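Local coordinates for protein aminotransferase (Bacillus subtilis, PDB 6L1O) that is a pyridoxal-phosphate-dependent aminotransferase of the bacilysin operon, which serves the biosynthesis of that dipeptide antibiotic, at residues H49-S58 with F273-A283. Residues are numbered along the deposited sequence; the frame is centred on the assembly and turned at random.
Sequences HIVEALREAS and FGGLQQAASAA
Ala-53 and Ala-282 meet methyl to methyl, CB to CB at 3.6 Å, where two helices running roughly antiparallel (149°) bring their axes within 7.7 Å of each other. Small residues permit that spacing. Farther along helix 48-57, Ala-57 stands over Gly-275, and the two CA atoms lie 4.7 Å apart. Because Gly-275 carries no side chain, Leu-54 can come close to its backbone: CG lies anti to the backbone N (chi1 175°), which carries CD1 over the glycine backbone, 3.4 Å from Gly-275 C. The same methyl sits at the rim of the Phe-273 ring, close to the ring plane, while one face of that ring lies over Gly-275 N. Ala-279 fills the next position along, its CB packed against both Ile-50 and Leu-54. Farther on, Ile-50 reaches with CD1 to Ala-283 CB at 3.6 Å.

In this class I aminotransferase the pair touches the cofactor site only indirectly, with about 13 Å from the Leu-276 side chain to the bound PLP; Ala-283 also touches Phe-237, whose neighbours Ser-236 and Ser-238 line the PLP pocket. Trp-246 packs against Leu-54, Leu-276 and Ala-279, and the second subunit of the dimer also reaches this contact, its own Trp-246 meeting the Phe-273 ring.

Polar groups work at the margins, and no direct hydrogen bond joins the helices. Gln-278 extends beyond CG and lays its amide against the Ala-57 methyl, CD to CB 3.4 Å. At the opposite end a water bridges the pair: it lies in the plane of the His-49 ring, 2.7 Å from NE2, and donates a hydrogen bond to Ala-283 O. One face of this imidazole rests on Ile-50 CG1, and the ring also stacks with His-290.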
loop_
_atom_site.group_PDB
_atom_site.type_symbol
_atom_site.label_atom_id
_atom_site.label_comp_id
_atom_site.label_asym_id
_atom_site.label_seq_id
_atom_site.Cartn_x
_atom_site.Cartn_y
_atom_site.Cartn_z
ATOM N N HIS B 49 -16.726 -18.876 4.703
ATOM C CA HIS B 49 -15.513 -19.661 4.986
ATOM C C HIS B 49 -14.234 -18.801 4.893
ATOM O O HIS B 49 -13.256 -19.046 5.581
ATOM C CB HIS B 49 -15.411 -20.896 4.116
ATOM C CG HIS B 49 -15.155 -20.618 2.653
ATOM N ND1 HIS B 49 -16.131 -20.171 1.801
ATOM C CD2 HIS B 49 -14.034 -20.754 1.894
ATOM C CE1 HIS B 49 -15.633 -20.023 0.581
ATOM N NE2 HIS B 49 -14.360 -20.369 0.609
ATOM N N ILE B 50 -14.273 -17.739 4.092
ATOM C CA ILE B 50 -13.183 -16.793 4.007
ATOM C C ILE B 50 -13.154 -15.894 5.245
ATOM O O ILE B 50 -12.111 -15.623 5.829
ATOM C CB ILE B 50 -13.285 -15.950 2.697
ATOM C CG1 ILE B 50 -13.173 -16.893 1.503
ATOM C CG2 ILE B 50 -12.162 -14.859 2.678
ATOM C CD1 ILE B 50 -13.636 -16.406 0.147
ATOM N N VAL B 51 -14.300 -15.366 5.610
ATOM C CA VAL B 51 -14.428 -14.574 6.789
ATOM C C VAL B 51 -13.963 -15.313 8.052
ATOM O O VAL B 51 -13.209 -14.750 8.877
ATOM C CB VAL B 51 -15.859 -14.061 7.001
ATOM C CG1 VAL B 51 -15.967 -13.249 8.299
ATOM C CG2 VAL B 51 -16.346 -13.247 5.804
ATOM N N GLU B 52 -14.388 -16.552 8.201
ATOM C CA GLU B 52 -13.986 -17.358 9.344
ATOM C C GLU B 52 -12.505 -17.683 9.362
ATOM O O GLU B 52 -11.931 -17.786 10.428
ATOM C CB GLU B 52 -14.777 -18.663 9.428
ATOM C CG GLU B 52 -16.231 -18.441 9.797
ATOM C CD GLU B 52 -16.459 -17.635 11.082
ATOM O OE1 GLU B 52 -15.711 -17.823 12.105
ATOM O OE2 GLU B 52 -17.400 -16.795 11.046
ATOM N N ALA B 53 -11.884 -17.776 8.192
ATOM C CA ALA B 53 -10.440 -17.980 8.135
ATOM C C ALA B 53 -9.679 -16.733 8.648
ATOM O O ALA B 53 -8.699 -16.872 9.401
ATOM C CB ALA B 53 -10.015 -18.385 6.738
ATOM N N LEU B 54 -10.146 -15.521 8.314
ATOM C CA LEU B 54 -9.622 -14.331 8.915
ATOM C C LEU B 54 -9.776 -14.320 10.437
ATOM O O LEU B 54 -8.803 -14.053 11.167
ATOM C CB LEU B 54 -10.233 -13.052 8.345
ATOM C CG LEU B 54 -9.829 -11.722 8.991
ATOM C CD1 LEU B 54 -8.340 -11.413 8.865
ATOM C CD2 LEU B 54 -10.647 -10.552 8.404
ATOM N N ARG B 55 -10.992 -14.647 10.919
ATOM C CA ARG B 55 -11.276 -14.563 12.319
ATOM C C ARG B 55 -10.386 -15.536 13.133
ATOM O O ARG B 55 -9.901 -15.137 14.172
ATOM C CB ARG B 55 -12.745 -14.840 12.579
ATOM C CG ARG B 55 -13.608 -13.671 12.210
ATOM C CD ARG B 55 -15.069 -14.059 12.121
ATOM N NE ARG B 55 -15.462 -14.971 13.186
ATOM C CZ ARG B 55 -15.831 -14.598 14.383
ATOM N NH1 ARG B 55 -15.901 -13.310 14.678
ATOM N NH2 ARG B 55 -16.155 -15.506 15.266
ATOM N N GLU B 56 -10.164 -16.740 12.618
ATOM C CA GLU B 56 -9.304 -17.738 13.241
ATOM C C GLU B 56 -7.834 -17.336 13.208
ATOM O O GLU B 56 -7.116 -17.481 14.193
ATOM C CB GLU B 56 -9.488 -19.094 12.570
ATOM C CG GLU B 56 -8.755 -20.241 13.231
ATOM C CD GLU B 56 -9.284 -20.612 14.649
ATOM O OE1 GLU B 56 -10.377 -20.153 15.044
ATOM O OE2 GLU B 56 -8.593 -21.357 15.400
ATOM N N ALA B 57 -7.401 -16.823 12.073
ATOM C CA ALA B 57 -6.004 -16.431 11.871
ATOM C C ALA B 57 -5.598 -15.312 12.763
ATOM O O ALA B 57 -4.462 -15.256 13.243
ATOM C CB ALA B 57 -5.820 -16.034 10.440
ATOM N N SER B 58 -6.531 -14.392 13.034
ATOM C CA SER B 58 -6.214 -13.240 13.805
ATOM C C SER B 58 -5.854 -13.579 15.259
ATOM O O SER B 58 -5.272 -12.779 15.926
ATOM C CB SER B 58 -7.355 -12.213 13.714
ATOM O OG SER B 58 -8.386 -12.537 14.657
ATOM N N PHE B 273 -0.941 -8.139 6.726
ATOM C CA PHE B 273 -1.416 -8.870 7.881
ATOM C C PHE B 273 -1.621 -10.331 7.557
ATOM O O PHE B 273 -2.290 -10.683 6.592
ATOM C CB PHE B 273 -2.683 -8.238 8.457
ATOM C CG PHE B 273 -3.170 -8.866 9.736
ATOM C CD1 PHE B 273 -2.362 -8.896 10.855
ATOM C CD2 PHE B 273 -4.461 -9.395 9.842
ATOM C CE1 PHE B 273 -2.813 -9.446 12.043
ATOM C CE2 PHE B 273 -4.913 -9.916 11.036
ATOM C CZ PHE B 273 -4.068 -9.973 12.120
ATOM N N GLY B 274 -0.985 -11.213 8.333
ATOM C CA GLY B 274 -1.086 -12.640 8.032
ATOM C C GLY B 274 -2.505 -13.188 8.181
ATOM O O GLY B 274 -2.823 -14.204 7.604
ATOM N N GLY B 275 -3.346 -12.507 8.947
ATOM C CA GLY B 275 -4.753 -12.885 9.046
ATOM C C GLY B 275 -5.407 -12.750 7.686
ATOM O O GLY B 275 -6.159 -13.614 7.268
ATOM N N LEU B 276 -5.090 -11.658 6.992
ATOM C CA LEU B 276 -5.530 -11.460 5.617
ATOM C C LEU B 276 -4.957 -12.496 4.654
ATOM O O LEU B 276 -5.632 -12.975 3.781
ATOM C CB LEU B 276 -5.183 -10.046 5.163
ATOM C CG LEU B 276 -5.978 -8.892 5.790
ATOM C CD1 LEU B 276 -5.388 -7.594 5.274
ATOM C CD2 LEU B 276 -7.450 -8.991 5.431
ATOM N N GLN B 277 -3.683 -12.829 4.807
ATOM C CA GLN B 277 -3.062 -13.824 3.949
ATOM C C GLN B 277 -3.712 -15.184 4.087
ATOM O O GLN B 277 -3.873 -15.894 3.112
ATOM C CB GLN B 277 -1.541 -13.912 4.206
ATOM C CG GLN B 277 -0.825 -12.568 3.960
ATOM C CD GLN B 277 0.679 -12.701 3.904
ATOM O OE1 GLN B 277 1.224 -13.518 3.136
ATOM N NE2 GLN B 277 1.364 -11.908 4.734
ATOM N N GLN B 278 -4.046 -15.567 5.315
ATOM C CA GLN B 278 -4.698 -16.815 5.560
ATOM C C GLN B 278 -6.110 -16.812 4.956
ATOM O O GLN B 278 -6.536 -17.785 4.405
ATOM C CB GLN B 278 -4.770 -17.075 7.077
ATOM C CG GLN B 278 -5.413 -18.373 7.446
ATOM C CD GLN B 278 -4.959 -18.919 8.819
ATOM O OE1 GLN B 278 -3.811 -18.759 9.208
ATOM N NE2 GLN B 278 -5.877 -19.565 9.543
ATOM N N ALA B 279 -6.810 -15.687 5.019
ATOM C CA ALA B 279 -8.119 -15.604 4.346
ATOM C C ALA B 279 -7.966 -15.746 2.849
ATOM O O ALA B 279 -8.783 -16.401 2.174
ATOM C CB ALA B 279 -8.802 -14.291 4.710
ATOM N N ALA B 280 -6.929 -15.130 2.293
ATOM C CA ALA B 280 -6.681 -15.208 0.861
ATOM C C ALA B 280 -6.399 -16.643 0.440
ATOM O O ALA B 280 -6.881 -17.141 -0.601
ATOM C CB ALA B 280 -5.536 -14.309 0.457
ATOM N N SER B 281 -5.691 -17.361 1.294
ATOM C CA SER B 281 -5.361 -18.716 1.013
ATOM C C SER B 281 -6.619 -19.621 1.105
ATOM O O SER B 281 -6.752 -20.544 0.323
ATOM C CB SER B 281 -4.262 -19.194 1.978
ATOM O OG SER B 281 -4.148 -20.556 1.819
ATOM N N ALA B 282 -7.530 -19.298 2.017
ATOM C CA ALA B 282 -8.772 -20.054 2.169
ATOM C C ALA B 282 -9.677 -19.728 0.972
ATOM O O ALA B 282 -10.377 -20.575 0.514
ATOM C CB ALA B 282 -9.469 -19.740 3.473
ATOM N N ALA B 283 -9.582 -18.501 0.432
ATOM C CA ALA B 283 -10.315 -18.163 -0.793
ATOM C C ALA B 283 -9.888 -18.997 -1.973
ATOM O O ALA B 283 -10.701 -19.612 -2.659
ATOM C CB ALA B 283 -10.243 -16.674 -1.094
HETATM O O HOH W 1 -13.309 -19.970 -1.883
#